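Fuculose-1-phosphate aldolase (Glaciozyma antarctica, PDB 4XXF) is a zinc-containing member of the class II aldolase and adducin family, an alpha/beta protein whose four copies associate in the crystal. Local coordinates at residues Asp139-Tyr144 and Ile217-Pro222; Val27-Ile32 and Gly44-Arg49; Gly1-Leu6 and Gly237-Ser242; Ala20-Arg25 and Thr188-Ala193; Phe33-Phe38 and His250-Glu255. All coordinates share one frame; numbering follows the deposited sequence. Where two conformers were deposited one is given.

Contact 1: Asp139-Tyr144 and Ile217-Pro222; sequences DSCAFY and IPIDEP
Y144 and E221 meet at the rim of the tyrosine ring, and together with I219 they account for most of the surface buried here. With CG anti to the backbone N (chi1 171°), Y144 projects its phenol toward the start of helix 221-231. The E221 chain bends at chi2 to come back to it, and its carboxylate carbon CD arrives in the plane of the ring at the edge, 3.6 Å from Y144 CE1. The carboxylate itself stands almost upright to the ring, the two planes 80° apart. Y144 OH lies 2.3 Å from E221 OE1 and is placed to donate to it, but the distance is too short to be trusted. Beside the polar pair, I219 CD1 touches the buried C141 SG at 3.7 Å. Helix 221-231 touches both C141 and Y144 through A224, while the backbone of I219 is bonded to I135. D139 turns to another chain, with a salt bridge to K124 and a hydrogen bond to the zinc ligand H119, both of the second subunit. A loop that supports a metal ligand across a subunit boundary is consistent with the interfacial metal site of the class II aldolases.

Contact 2: Val27-Ile32 and Gly44-Arg49; sequences VAAIRI and GHLTVR
L46 has CG anti to its carbonyl carbon (chi1 -75°), and its second torsion, 76° to CD1, extends the other methyl, CD2, away from the strand and straight at the helix. I30 makes a similar choice: CG1 is set beside the backbone N (chi1 -67°), which brings that branch alongside the leucine. CD2 of L46 consequently meets two partners at once, A29 CB at 3.8 Å and I30 CG1 at 3.9 Å, while L46 CB lies 4.1 Å from the same I30 CG1. The side chains of I30 and L46 run past each other in opposite directions rather than end to end. The CA atoms of I30 and L46 are 7.0 Å apart. This is the helix-on-sheet packing of an alpha/beta fold: helix 15-36 lies on one face of the mixed sheet, on strand 45-49, which runs antiparallel between strands 56-59 and 114-118. On that helical side L26 and F33 also touch L46, and I190 and V194 of helix 190-213 close on A29. H45 and T47 point away from helix 15-36, and T47 OG1 is hydrogen-bonded to H102 and H106. The backbone of H45 is bonded to that of H117, a zinc ligand, and the L46 side chain lies about 11 Å from a bound zinc ion.

Contact 3: Gly1-Leu6 and Gly237-Ser242; sequences GGLAAL and GYFQAS
L6 comes to within 6.5 Å of F239, CA to CA, where a loosely coiled N-terminal tail meets a regular helix. Residues 3-6 have helical backbone angles without the regular bonds of a helix, although L6 N does reach L3 O at 2.9 Å, and the peptide ahead of G2 is cis. G237-S242 belong to helix 234-256. F239 O is held by two donors from the same residue: S242 N, and S242 OG at 2.7 Å, the latter in the carbonyl plane and on a lone pair. F239 and L6 share the larger part of the buried surface almost equally. The CG of F239 is anti to the backbone N (chi1 -167°), which swings the ring out toward the tail, and L3 comes down on one face: CD1 sits 3.9 Å from the F239 ring centroid, 24° off the normal, in a CH-pi contact offset toward the rim. The tail of the chain thus packs on the long C-terminal helix at a subunit boundary, for F62 of the second subunit meets the F239 ring edge-to-face and I93 of that subunit packs on both leucines. L6 works differently from L3. Its CB lies 3.8 Å from F239 CE1, while its carbonyl oxygen is directed at ring edges, L6 O being 3.6 Å from F239 CD1 and equally far from Y238 CD1. Y238 is also touched by P9 and P10, farther along the chain.

Contact 4: Ala20-Arg25 and Thr188-Ala193; sequences AWLKER and TTIDSA
R25 grips D191 side-on with two nitrogens that converge on one oxygen. D191 OD1 accepts from R25 NH2 at 2.8 Å, nearly along the C-O axis, and from R25 NE at 3.0 Å on its syn side but 24° out of the carboxylate plane. OD1 stays close to the guanidinium plane, which is turned 33° from the carboxylate. A bend at chi2 (64°) folds the arginine over. D191 OD2 receives a weak bond from R25 NE, and a water donates to it at 2.8 Å while accepting from W21 NE1, in one of two conformers of W21. F245 makes a cation-pi contact with R25. Next to the salt bridge, I190 CD1 packs 3.8 Å from R25 CB and also touches L22. T189 and S192 form a capping box at the helix start: T189 OG1 satisfies S192 N at 3.0 Å, and T189 N bonds weakly to S192 OG, which E234 also engages. The start of helix 190-213 is thus tied to helix 15-36 by a side-on arginine-aspartate salt bridge.

Contact 5: Phe33-Phe38 and His250-Glu255; sequences FANEGF and HLQGEE
N35 OD1 accepts from a water at 2.9 Å, and that water accepts from Q252 NE2 at 3.0 Å, so the two amides are joined through solvent rather than directly; their nearest atoms, N35 OD1 and Q252 NE2, stand 4.3 Å apart. With CG anti to the backbone N (chi1 -166°), the N35 amide is directed toward the other helix. Q252 OE1 is hydrogen-bonded to R31, one turn earlier on the N35 helix, which probably helps to set the amide so that NE2 meets the water. L251 adds only a loose contact, its CD1 4.4 Å from N35 OD1. Just after N35, helix 15-36 ends in a Schellman motif. G37 has positive phi (75°), with G37 N bonded to A34 O and F38 N to F33 O at 2.9 Å, and F38 folds back so that its CD2 edge atom sits over the centre of one face of the F33 ring. Helix 234-256 is kinked just past Q252. The contact lies at the surface where these two helices pass each other; R67 of the second subunit packs on L251, while on the inner side F38 touches helix 190-213 and F33 reaches strand 114-118.

How the contacts relate
Contacts 2, 4 and 5 share helix 15-36 and form one continuous block. Contacts 2 and 4 are centred 8 Å apart and joined by I190, whose CD1 lies 3.7 Å from V48 CG2. Contacts 2 and 5, 11 Å apart at their centres, are tied by the R31 NH1 to E255 OE1 salt bridge of 2.9 Å. Contact 3 joins this block through Y238, which packs on D191 and T189 of contact 4. Contact 1 touches none of them, though about 5 Å separates its nearest atoms from contact 3; like contacts 3 and 5 it meets the second subunit. Zinc lies about 11 Å from the I219 and L46 side chains, about 13 Å from that of F239.

Contact 1: Asp139-Tyr144 and Ile217-Pro222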
# COMPACT_ATOMS: atom_id res chain seq x y z
N ASP A 139 -6.49 -13.99 -15.66
CA ASP A 139 -5.54 -14.55 -14.70
C ASP A 139 -6.15 -15.66 -13.84
O ASP A 139 -5.50 -16.68 -13.55
CB ASP A 139 -5.00 -13.43 -13.79
CG ASP A 139 -4.18 -12.39 -14.55
OD1 ASP A 139 -3.43 -12.74 -15.49
OD2 ASP A 139 -4.27 -11.19 -14.21
N SER A 140 -7.40 -15.47 -13.42
CA SER A 140 -8.09 -16.47 -12.60
C SER A 140 -8.28 -17.80 -13.31
O SER A 140 -8.50 -18.82 -12.67
CB SER A 140 -9.45 -15.95 -12.13
OG SER A 140 -10.41 -15.98 -13.16
N CYS A 141 -8.20 -17.80 -14.64
CA CYS A 141 -8.40 -19.04 -15.38
C CYS A 141 -7.28 -20.04 -15.13
O CYS A 141 -7.44 -21.21 -15.48
CB CYS A 141 -8.51 -18.75 -16.87
SG CYS A 141 -10.03 -17.86 -17.33
N ALA A 142 -6.18 -19.62 -14.52
CA ALA A 142 -5.16 -20.57 -14.09
C ALA A 142 -5.73 -21.55 -13.06
O ALA A 142 -5.17 -22.64 -12.85
CB ALA A 142 -3.96 -19.82 -13.50
N PHE A 143 -6.85 -21.18 -12.44
CA PHE A 143 -7.49 -21.98 -11.40
C PHE A 143 -8.79 -22.62 -11.82
O PHE A 143 -9.46 -23.28 -11.01
CB PHE A 143 -7.74 -21.11 -10.16
CG PHE A 143 -6.49 -20.53 -9.60
CD1 PHE A 143 -5.61 -21.31 -8.88
CD2 PHE A 143 -6.16 -19.21 -9.84
CE1 PHE A 143 -4.44 -20.78 -8.38
CE2 PHE A 143 -4.98 -18.67 -9.34
CZ PHE A 143 -4.12 -19.45 -8.63
N TYR A 144 -9.16 -22.46 -13.09
CA TYR A 144 -10.40 -23.04 -13.59
C TYR A 144 -10.43 -24.55 -13.40
O TYR A 144 -9.57 -25.26 -13.91
CB TYR A 144 -10.58 -22.68 -15.07
CG TYR A 144 -11.72 -23.41 -15.73
CD1 TYR A 144 -13.03 -23.09 -15.43
CD2 TYR A 144 -11.48 -24.43 -16.62
CE1 TYR A 144 -14.08 -23.76 -16.03
CE2 TYR A 144 -12.51 -25.10 -17.22
CZ TYR A 144 -13.81 -24.76 -16.91
OH TYR A 144 -14.84 -25.44 -17.52
N ILE A 217 -19.39 -10.67 -13.68
CA ILE A 217 -19.81 -11.51 -14.79
C ILE A 217 -18.77 -12.62 -14.95
O ILE A 217 -17.61 -12.33 -15.22
CB ILE A 217 -19.93 -10.70 -16.09
CG1 ILE A 217 -20.89 -9.52 -15.89
CG2 ILE A 217 -20.39 -11.60 -17.23
CD1 ILE A 217 -21.03 -8.62 -17.10
N PRO A 218 -19.18 -13.88 -14.76
CA PRO A 218 -18.21 -14.97 -14.92
C PRO A 218 -17.76 -15.09 -16.37
O PRO A 218 -18.53 -14.81 -17.28
CB PRO A 218 -18.99 -16.21 -14.49
CG PRO A 218 -20.43 -15.84 -14.69
CD PRO A 218 -20.51 -14.37 -14.38
N ILE A 219 -16.51 -15.47 -16.58
CA ILE A 219 -16.05 -15.84 -17.92
C ILE A 219 -16.83 -17.07 -18.38
O ILE A 219 -17.07 -17.97 -17.59
CB ILE A 219 -14.54 -16.12 -17.92
CG1 ILE A 219 -13.80 -14.82 -17.67
CG2 ILE A 219 -14.10 -16.74 -19.24
CD1 ILE A 219 -12.32 -14.99 -17.40
N ASP A 220 -17.26 -17.08 -19.64
CA ASP A 220 -17.95 -18.23 -20.20
C ASP A 220 -17.04 -19.45 -20.10
O ASP A 220 -15.84 -19.34 -20.33
CB ASP A 220 -18.36 -17.96 -21.65
CG ASP A 220 -19.41 -18.93 -22.16
OD1 ASP A 220 -20.14 -19.52 -21.33
OD2 ASP A 220 -19.50 -19.10 -23.39
N GLU A 221 -17.58 -20.60 -19.72
CA GLU A 221 -16.73 -21.75 -19.42
C GLU A 221 -15.83 -22.21 -20.58
O GLU A 221 -14.68 -22.57 -20.34
CB GLU A 221 -17.57 -22.93 -18.92
CG GLU A 221 -18.06 -22.76 -17.48
CD GLU A 221 -17.65 -23.92 -16.58
OE1 GLU A 221 -17.08 -24.91 -17.09
OE2 GLU A 221 -17.91 -23.83 -15.36
N PRO A 222 -16.31 -22.18 -21.84
CA PRO A 222 -15.37 -22.57 -22.91
C PRO A 222 -14.14 -21.66 -22.97
O PRO A 222 -13.02 -22.14 -23.17
CB PRO A 222 -16.22 -22.44 -24.18
CG PRO A 222 -17.62 -22.66 -23.71
CD PRO A 222 -17.67 -21.99 -22.37

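Contact 2: Val27-Ile32 and Gly44-Arg49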
# COMPACT_ATOMS: atom_id res chain seq x y z
N VAL A 27 14.59 -20.21 -0.25
CA VAL A 27 14.84 -18.95 0.43
C VAL A 27 14.33 -17.77 -0.40
O VAL A 27 13.68 -16.86 0.13
CB VAL A 27 16.33 -18.79 0.76
CG1 VAL A 27 16.60 -17.40 1.28
CG2 VAL A 27 16.75 -19.82 1.80
N ALA A 28 14.60 -17.78 -1.71
CA ALA A 28 14.10 -16.72 -2.58
C ALA A 28 12.57 -16.66 -2.51
O ALA A 28 11.98 -15.59 -2.47
CB ALA A 28 14.56 -16.94 -4.01
N ALA A 29 11.93 -17.82 -2.49
CA ALA A 29 10.46 -17.88 -2.41
C ALA A 29 9.95 -17.27 -1.10
O ALA A 29 8.99 -16.48 -1.10
CB ALA A 29 9.98 -19.31 -2.56
N ILE A 30 10.59 -17.62 -0.00
CA ILE A 30 10.23 -17.09 1.30
C ILE A 30 10.43 -15.57 1.32
O ILE A 30 9.59 -14.81 1.82
CB ILE A 30 11.06 -17.78 2.38
CG1 ILE A 30 10.64 -19.25 2.48
CG2 ILE A 30 10.88 -17.06 3.71
CD1 ILE A 30 11.67 -20.15 3.18
N ARG A 31 11.54 -15.11 0.73
CA ARG A 31 11.80 -13.67 0.62
C ARG A 31 10.75 -12.96 -0.25
O ARG A 31 10.37 -11.80 0.03
CB ARG A 31 13.21 -13.42 0.06
CG ARG A 31 14.31 -13.73 1.08
CD ARG A 31 14.60 -12.52 1.97
NE ARG A 31 15.74 -12.78 2.85
CZ ARG A 31 16.66 -11.88 3.17
NH1 ARG A 31 16.60 -10.65 2.68
NH2 ARG A 31 17.66 -12.22 3.97
N ILE A 32 10.28 -13.62 -1.30
CA ILE A 32 9.20 -13.06 -2.12
C ILE A 32 7.94 -12.91 -1.27
O ILE A 32 7.26 -11.87 -1.33
CB ILE A 32 8.90 -13.94 -3.36
CG1 ILE A 32 10.01 -13.78 -4.40
CG2 ILE A 32 7.52 -13.62 -3.95
CD1 ILE A 32 10.08 -14.93 -5.41
N GLY A 44 2.80 -19.79 8.65
CA GLY A 44 3.31 -19.98 7.31
C GLY A 44 4.50 -20.88 7.23
O GLY A 44 5.43 -20.88 8.05
N HIS A 45 4.46 -21.67 6.17
CA HIS A 45 5.53 -22.60 5.91
C HIS A 45 5.64 -22.81 4.42
O HIS A 45 4.65 -22.83 3.68
CB HIS A 45 5.29 -23.93 6.63
CG HIS A 45 3.95 -24.03 7.27
ND1 HIS A 45 2.84 -24.51 6.60
CD2 HIS A 45 3.52 -23.69 8.51
CE1 HIS A 45 1.79 -24.48 7.41
NE2 HIS A 45 2.18 -23.97 8.57
N LEU A 46 6.88 -22.92 3.98
CA LEU A 46 7.18 -23.29 2.60
C LEU A 46 8.13 -24.46 2.67
O LEU A 46 9.14 -24.41 3.37
CB LEU A 46 7.79 -22.12 1.82
CG LEU A 46 6.88 -20.98 1.36
CD1 LEU A 46 6.50 -20.05 2.51
CD2 LEU A 46 7.57 -20.21 0.25
N THR A 47 7.80 -25.54 1.96
CA THR A 47 8.63 -26.74 1.99
C THR A 47 9.08 -27.14 0.60
O THR A 47 8.39 -26.86 -0.40
CB THR A 47 7.88 -27.93 2.61
OG1 THR A 47 6.65 -28.16 1.92
CG2 THR A 47 7.59 -27.69 4.10
N VAL A 48 10.25 -27.77 0.53
CA VAL A 48 10.66 -28.44 -0.70
C VAL A 48 11.23 -29.82 -0.35
O VAL A 48 11.99 -29.99 0.61
CB VAL A 48 11.68 -27.60 -1.53
CG1 VAL A 48 12.99 -27.41 -0.78
CG2 VAL A 48 11.93 -28.24 -2.89
N ARG A 49 10.83 -30.81 -1.14
CA ARG A 49 11.32 -32.16 -0.96
C ARG A 49 12.80 -32.23 -1.27
O ARG A 49 13.26 -31.69 -2.28
CB ARG A 49 10.55 -33.10 -1.87
CG ARG A 49 10.65 -34.56 -1.52
CD ARG A 49 10.01 -35.37 -2.61
NE ARG A 49 8.57 -35.13 -2.80
CZ ARG A 49 7.60 -35.75 -2.12
NH1 ARG A 49 7.90 -36.59 -1.14
NH2 ARG A 49 6.33 -35.53 -2.41

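Contact 3: Gly1-Leu6 and Gly237-Ser242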
# COMPACT_ATOMS: atom_id res chain seq x y z
N GLY A 1 15.92 -16.47 -27.39
CA GLY A 1 15.52 -17.84 -27.10
C GLY A 1 14.44 -18.36 -28.03
O GLY A 1 14.13 -17.73 -29.05
N GLY A 2 13.86 -19.51 -27.69
CA GLY A 2 14.28 -20.29 -26.54
C GLY A 2 13.36 -20.22 -25.33
O GLY A 2 13.83 -20.14 -24.20
N LEU A 3 12.05 -20.27 -25.57
CA LEU A 3 11.09 -20.16 -24.47
C LEU A 3 11.06 -21.40 -23.58
O LEU A 3 10.91 -21.29 -22.36
CB LEU A 3 9.69 -19.90 -25.03
CG LEU A 3 8.56 -19.80 -24.00
CD1 LEU A 3 8.82 -18.69 -22.99
CD2 LEU A 3 7.23 -19.57 -24.71
N ALA A 4 11.22 -22.58 -24.18
CA ALA A 4 11.15 -23.84 -23.44
C ALA A 4 12.13 -23.88 -22.26
O ALA A 4 11.76 -24.31 -21.16
CB ALA A 4 11.40 -25.01 -24.37
N ALA A 5 13.36 -23.43 -22.48
CA ALA A 5 14.39 -23.42 -21.43
C ALA A 5 14.02 -22.52 -20.26
O ALA A 5 14.51 -22.70 -19.14
CB ALA A 5 15.73 -22.99 -22.01
N LEU A 6 13.15 -21.55 -20.53
CA LEU A 6 12.76 -20.59 -19.50
C LEU A 6 11.59 -21.09 -18.66
O LEU A 6 11.23 -20.46 -17.68
CB LEU A 6 12.39 -19.25 -20.15
CG LEU A 6 13.52 -18.54 -20.90
CD1 LEU A 6 12.98 -17.35 -21.66
CD2 LEU A 6 14.62 -18.11 -19.94
N GLY A 237 3.27 -22.23 -14.96
CA GLY A 237 3.48 -21.75 -13.60
C GLY A 237 4.92 -21.34 -13.36
O GLY A 237 5.19 -20.28 -12.79
N TYR A 238 5.84 -22.19 -13.80
CA TYR A 238 7.26 -21.90 -13.68
C TYR A 238 7.57 -20.54 -14.32
O TYR A 238 8.23 -19.68 -13.73
CB TYR A 238 8.10 -23.01 -14.34
CG TYR A 238 9.55 -22.95 -13.94
CD1 TYR A 238 10.45 -22.13 -14.61
CD2 TYR A 238 10.01 -23.67 -12.85
CE1 TYR A 238 11.78 -22.04 -14.22
CE2 TYR A 238 11.32 -23.59 -12.45
CZ TYR A 238 12.20 -22.78 -13.13
OH TYR A 238 13.50 -22.72 -12.68
N PHE A 239 7.09 -20.34 -15.54
CA PHE A 239 7.37 -19.11 -16.26
C PHE A 239 6.69 -17.89 -15.62
O PHE A 239 7.28 -16.81 -15.51
CB PHE A 239 6.94 -19.27 -17.72
CG PHE A 239 7.45 -18.19 -18.64
CD1 PHE A 239 8.81 -18.07 -18.88
CD2 PHE A 239 6.58 -17.33 -19.28
CE1 PHE A 239 9.29 -17.08 -19.74
CE2 PHE A 239 7.05 -16.35 -20.14
CZ PHE A 239 8.41 -16.24 -20.37
N GLN A 240 5.46 -18.07 -15.17
CA GLN A 240 4.72 -16.96 -14.57
C GLN A 240 5.36 -16.47 -13.25
O GLN A 240 5.23 -15.29 -12.91
CB GLN A 240 3.25 -17.36 -14.36
CG GLN A 240 2.43 -17.33 -15.65
CD GLN A 240 1.08 -18.02 -15.54
OE1 GLN A 240 0.99 -19.23 -15.30
NE2 GLN A 240 0.01 -17.26 -15.71
N ALA A 241 6.06 -17.35 -12.55
CA ALA A 241 6.78 -16.96 -11.33
C ALA A 241 8.09 -16.24 -11.63
O ALA A 241 8.61 -15.55 -10.76
CB ALA A 241 7.07 -18.18 -10.46
N SER A 242 8.64 -16.42 -12.83
CA SER A 242 10.03 -16.03 -13.07
C SER A 242 10.37 -14.55 -12.79
O SER A 242 11.42 -14.29 -12.22
CB SER A 242 10.47 -16.45 -14.48
OG SER A 242 9.76 -15.80 -15.51

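Contact 4: Ala20-Arg25 and Thr188-Ala193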
# COMPACT_ATOMS: atom_id res chain seq x y z
N ALA A 20 21.67 -27.57 -3.51
CA ALA A 20 22.09 -26.19 -3.30
C ALA A 20 21.17 -25.22 -4.04
O ALA A 20 20.79 -24.17 -3.50
CB ALA A 20 23.54 -25.99 -3.73
N TRP A 21 20.78 -25.57 -5.26
CA TRP A 21 19.86 -24.74 -6.05
C TRP A 21 18.51 -24.63 -5.36
O TRP A 21 17.94 -23.54 -5.23
CB TRP A 21 19.67 -25.32 -7.46
CG TRP A 21 18.53 -24.65 -8.20
CD1 TRP A 21 17.22 -25.03 -8.23
CD2 TRP A 21 18.62 -23.47 -9.00
NE1 TRP A 21 16.49 -24.16 -9.00
CE2 TRP A 21 17.32 -23.19 -9.49
CE3 TRP A 21 19.67 -22.61 -9.36
CZ2 TRP A 21 17.05 -22.10 -10.31
CZ3 TRP A 21 19.39 -21.53 -10.18
CH2 TRP A 21 18.09 -21.28 -10.64
N LEU A 22 17.98 -25.77 -4.94
CA LEU A 22 16.65 -25.82 -4.33
C LEU A 22 16.59 -25.05 -3.02
O LEU A 22 15.61 -24.36 -2.76
CB LEU A 22 16.21 -27.26 -4.12
CG LEU A 22 15.87 -28.05 -5.39
CD1 LEU A 22 15.66 -29.51 -5.04
CD2 LEU A 22 14.65 -27.48 -6.10
N LYS A 23 17.62 -25.16 -2.18
CA LYS A 23 17.64 -24.41 -0.93
C LYS A 23 17.66 -22.90 -1.20
O LYS A 23 16.91 -22.14 -0.57
CB LYS A 23 18.83 -24.83 -0.06
CG LYS A 23 18.69 -26.23 0.53
CD LYS A 23 19.89 -26.65 1.38
CE LYS A 23 19.98 -25.83 2.66
NZ LYS A 23 21.16 -26.24 3.47
N GLU A 24 18.48 -22.46 -2.14
CA GLU A 24 18.49 -21.04 -2.47
C GLU A 24 17.12 -20.61 -3.04
O GLU A 24 16.63 -19.51 -2.74
CB GLU A 24 19.61 -20.72 -3.46
CG GLU A 24 19.64 -19.22 -3.82
CD GLU A 24 20.56 -18.89 -4.98
OE1 GLU A 24 21.29 -19.78 -5.47
OE2 GLU A 24 20.54 -17.72 -5.42
N ARG A 25 16.50 -21.48 -3.84
CA ARG A 25 15.24 -21.14 -4.48
C ARG A 25 14.13 -21.04 -3.43
O ARG A 25 13.25 -20.18 -3.53
CB ARG A 25 14.88 -22.17 -5.56
CG ARG A 25 13.94 -21.67 -6.65
CD ARG A 25 14.61 -20.57 -7.46
NE ARG A 25 13.96 -20.29 -8.73
CZ ARG A 25 14.35 -19.31 -9.54
NH1 ARG A 25 15.39 -18.56 -9.20
NH2 ARG A 25 13.71 -19.08 -10.68
N THR A 188 5.00 -28.83 -8.79
CA THR A 188 6.07 -29.75 -9.16
C THR A 188 7.42 -29.06 -9.03
O THR A 188 8.46 -29.72 -9.05
CB THR A 188 5.90 -30.29 -10.58
OG1 THR A 188 5.96 -29.20 -11.53
CG2 THR A 188 4.57 -31.03 -10.73
N THR A 189 7.40 -27.73 -8.91
CA THR A 189 8.59 -26.94 -8.60
C THR A 189 8.22 -25.91 -7.55
O THR A 189 7.05 -25.59 -7.38
CB THR A 189 9.17 -26.19 -9.82
OG1 THR A 189 8.17 -25.31 -10.37
CG2 THR A 189 9.66 -27.16 -10.89
N ILE A 190 9.23 -25.42 -6.84
CA ILE A 190 9.04 -24.28 -5.95
C ILE A 190 8.43 -23.11 -6.73
O ILE A 190 7.49 -22.46 -6.28
CB ILE A 190 10.37 -23.83 -5.33
CG1 ILE A 190 10.94 -24.92 -4.43
CG2 ILE A 190 10.22 -22.51 -4.59
CD1 ILE A 190 12.43 -24.77 -4.21
N ASP A 191 8.96 -22.89 -7.93
CA ASP A 191 8.54 -21.75 -8.74
C ASP A 191 7.05 -21.79 -9.05
O ASP A 191 6.35 -20.80 -8.88
CB ASP A 191 9.33 -21.72 -10.04
CG ASP A 191 10.83 -21.66 -9.82
OD1 ASP A 191 11.48 -20.75 -10.38
OD2 ASP A 191 11.38 -22.52 -9.08
N SER A 192 6.55 -22.94 -9.50
CA SER A 192 5.14 -22.98 -9.85
C SER A 192 4.26 -22.85 -8.61
O SER A 192 3.25 -22.16 -8.66
CB SER A 192 4.79 -24.26 -10.63
OG SER A 192 4.94 -25.43 -9.85
N ALA A 193 4.64 -23.47 -7.49
CA ALA A 193 3.86 -23.30 -6.26
C ALA A 193 3.77 -21.82 -5.87
O ALA A 193 2.71 -21.35 -5.43
CB ALA A 193 4.47 -24.10 -5.13
O HOH W 1 13.72 -23.70 -10.02

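Contact 5: Phe33-Phe38 and His250-Glu255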
# COMPACT_ATOMS: atom_id res chain seq x y z
N PHE A 33 7.60 -13.93 -0.49
CA PHE A 33 6.42 -13.84 0.38
C PHE A 33 6.52 -12.64 1.32
O PHE A 33 5.55 -11.90 1.48
CB PHE A 33 6.21 -15.14 1.16
CG PHE A 33 5.41 -16.18 0.42
CD1 PHE A 33 5.70 -16.49 -0.91
CD2 PHE A 33 4.37 -16.85 1.04
CE1 PHE A 33 4.97 -17.47 -1.61
CE2 PHE A 33 3.63 -17.81 0.36
CZ PHE A 33 3.94 -18.14 -0.97
N ALA A 34 7.69 -12.40 1.89
CA ALA A 34 7.86 -11.22 2.74
C ALA A 34 7.75 -9.95 1.93
O ALA A 34 7.12 -8.98 2.38
CB ALA A 34 9.19 -11.26 3.46
N ASN A 35 8.33 -9.91 0.74
CA ASN A 35 8.32 -8.70 -0.07
C ASN A 35 6.91 -8.34 -0.56
O ASN A 35 6.59 -7.16 -0.71
CB ASN A 35 9.27 -8.87 -1.26
CG ASN A 35 9.57 -7.57 -1.95
OD1 ASN A 35 10.19 -6.67 -1.36
ND2 ASN A 35 9.15 -7.46 -3.20
N GLU A 36 6.09 -9.36 -0.79
CA GLU A 36 4.69 -9.18 -1.17
C GLU A 36 3.79 -8.89 0.03
O GLU A 36 2.61 -8.55 -0.14
CB GLU A 36 4.17 -10.42 -1.91
CG GLU A 36 4.88 -10.71 -3.23
CD GLU A 36 4.63 -9.67 -4.30
OE1 GLU A 36 3.51 -9.10 -4.36
OE2 GLU A 36 5.55 -9.41 -5.10
N GLY A 37 4.32 -9.05 1.24
CA GLY A 37 3.52 -8.87 2.44
C GLY A 37 2.56 -10.01 2.73
O GLY A 37 1.55 -9.80 3.42
N PHE A 38 2.87 -11.21 2.25
CA PHE A 38 2.00 -12.37 2.41
C PHE A 38 2.09 -12.99 3.79
O PHE A 38 1.29 -13.86 4.14
CB PHE A 38 2.33 -13.47 1.40
CG PHE A 38 2.02 -13.13 -0.04
CD1 PHE A 38 1.20 -12.07 -0.39
CD2 PHE A 38 2.56 -13.91 -1.04
CE1 PHE A 38 0.94 -11.79 -1.74
CE2 PHE A 38 2.32 -13.64 -2.37
CZ PHE A 38 1.51 -12.59 -2.72
N HIS A 250 17.71 -9.61 -7.40
CA HIS A 250 18.30 -8.29 -7.58
C HIS A 250 18.26 -7.48 -6.28
O HIS A 250 19.24 -6.86 -5.90
CB HIS A 250 17.56 -7.55 -8.70
CG HIS A 250 18.02 -6.14 -8.90
ND1 HIS A 250 19.24 -5.82 -9.45
CD2 HIS A 250 17.41 -4.96 -8.63
CE1 HIS A 250 19.37 -4.51 -9.51
NE2 HIS A 250 18.27 -3.96 -9.01
N LEU A 251 17.13 -7.52 -5.58
CA LEU A 251 16.96 -6.68 -4.38
C LEU A 251 17.72 -7.20 -3.17
O LEU A 251 18.29 -6.42 -2.41
CB LEU A 251 15.48 -6.56 -4.02
CG LEU A 251 14.59 -5.86 -5.05
CD1 LEU A 251 13.13 -5.93 -4.59
CD2 LEU A 251 15.02 -4.43 -5.30
N GLN A 252 17.67 -8.51 -2.95
CA GLN A 252 18.08 -9.06 -1.66
C GLN A 252 18.96 -10.30 -1.76
O GLN A 252 19.32 -10.89 -0.74
CB GLN A 252 16.85 -9.38 -0.80
CG GLN A 252 16.19 -8.10 -0.29
CD GLN A 252 14.85 -8.33 0.39
OE1 GLN A 252 14.56 -9.43 0.89
NE2 GLN A 252 14.01 -7.30 0.41
N GLY A 253 19.33 -10.70 -2.98
CA GLY A 253 20.14 -11.89 -3.17
C GLY A 253 21.42 -11.93 -2.36
O GLY A 253 21.76 -12.96 -1.79
N GLU A 254 22.13 -10.81 -2.28
CA GLU A 254 23.37 -10.78 -1.52
C GLU A 254 23.13 -11.14 -0.06
O GLU A 254 23.96 -11.80 0.57
CB GLU A 254 24.05 -9.42 -1.62
CG GLU A 254 24.52 -9.06 -3.02
CD GLU A 254 25.33 -7.78 -3.05
OE1 GLU A 254 25.69 -7.27 -1.96
OE2 GLU A 254 25.60 -7.27 -4.16
N GLU A 255 21.99 -10.72 0.47
CA GLU A 255 21.61 -11.03 1.86
C GLU A 255 21.21 -12.48 2.03
O GLU A 255 21.68 -13.18 2.94
CB GLU A 255 20.42 -10.15 2.32
CG GLU A 255 20.71 -8.66 2.49
CD GLU A 255 19.49 -7.85 2.99
OE1 GLU A 255 18.42 -8.44 3.27
OE2 GLU A 255 19.62 -6.62 3.11
O HOH W 2 11.14 -7.40 1.27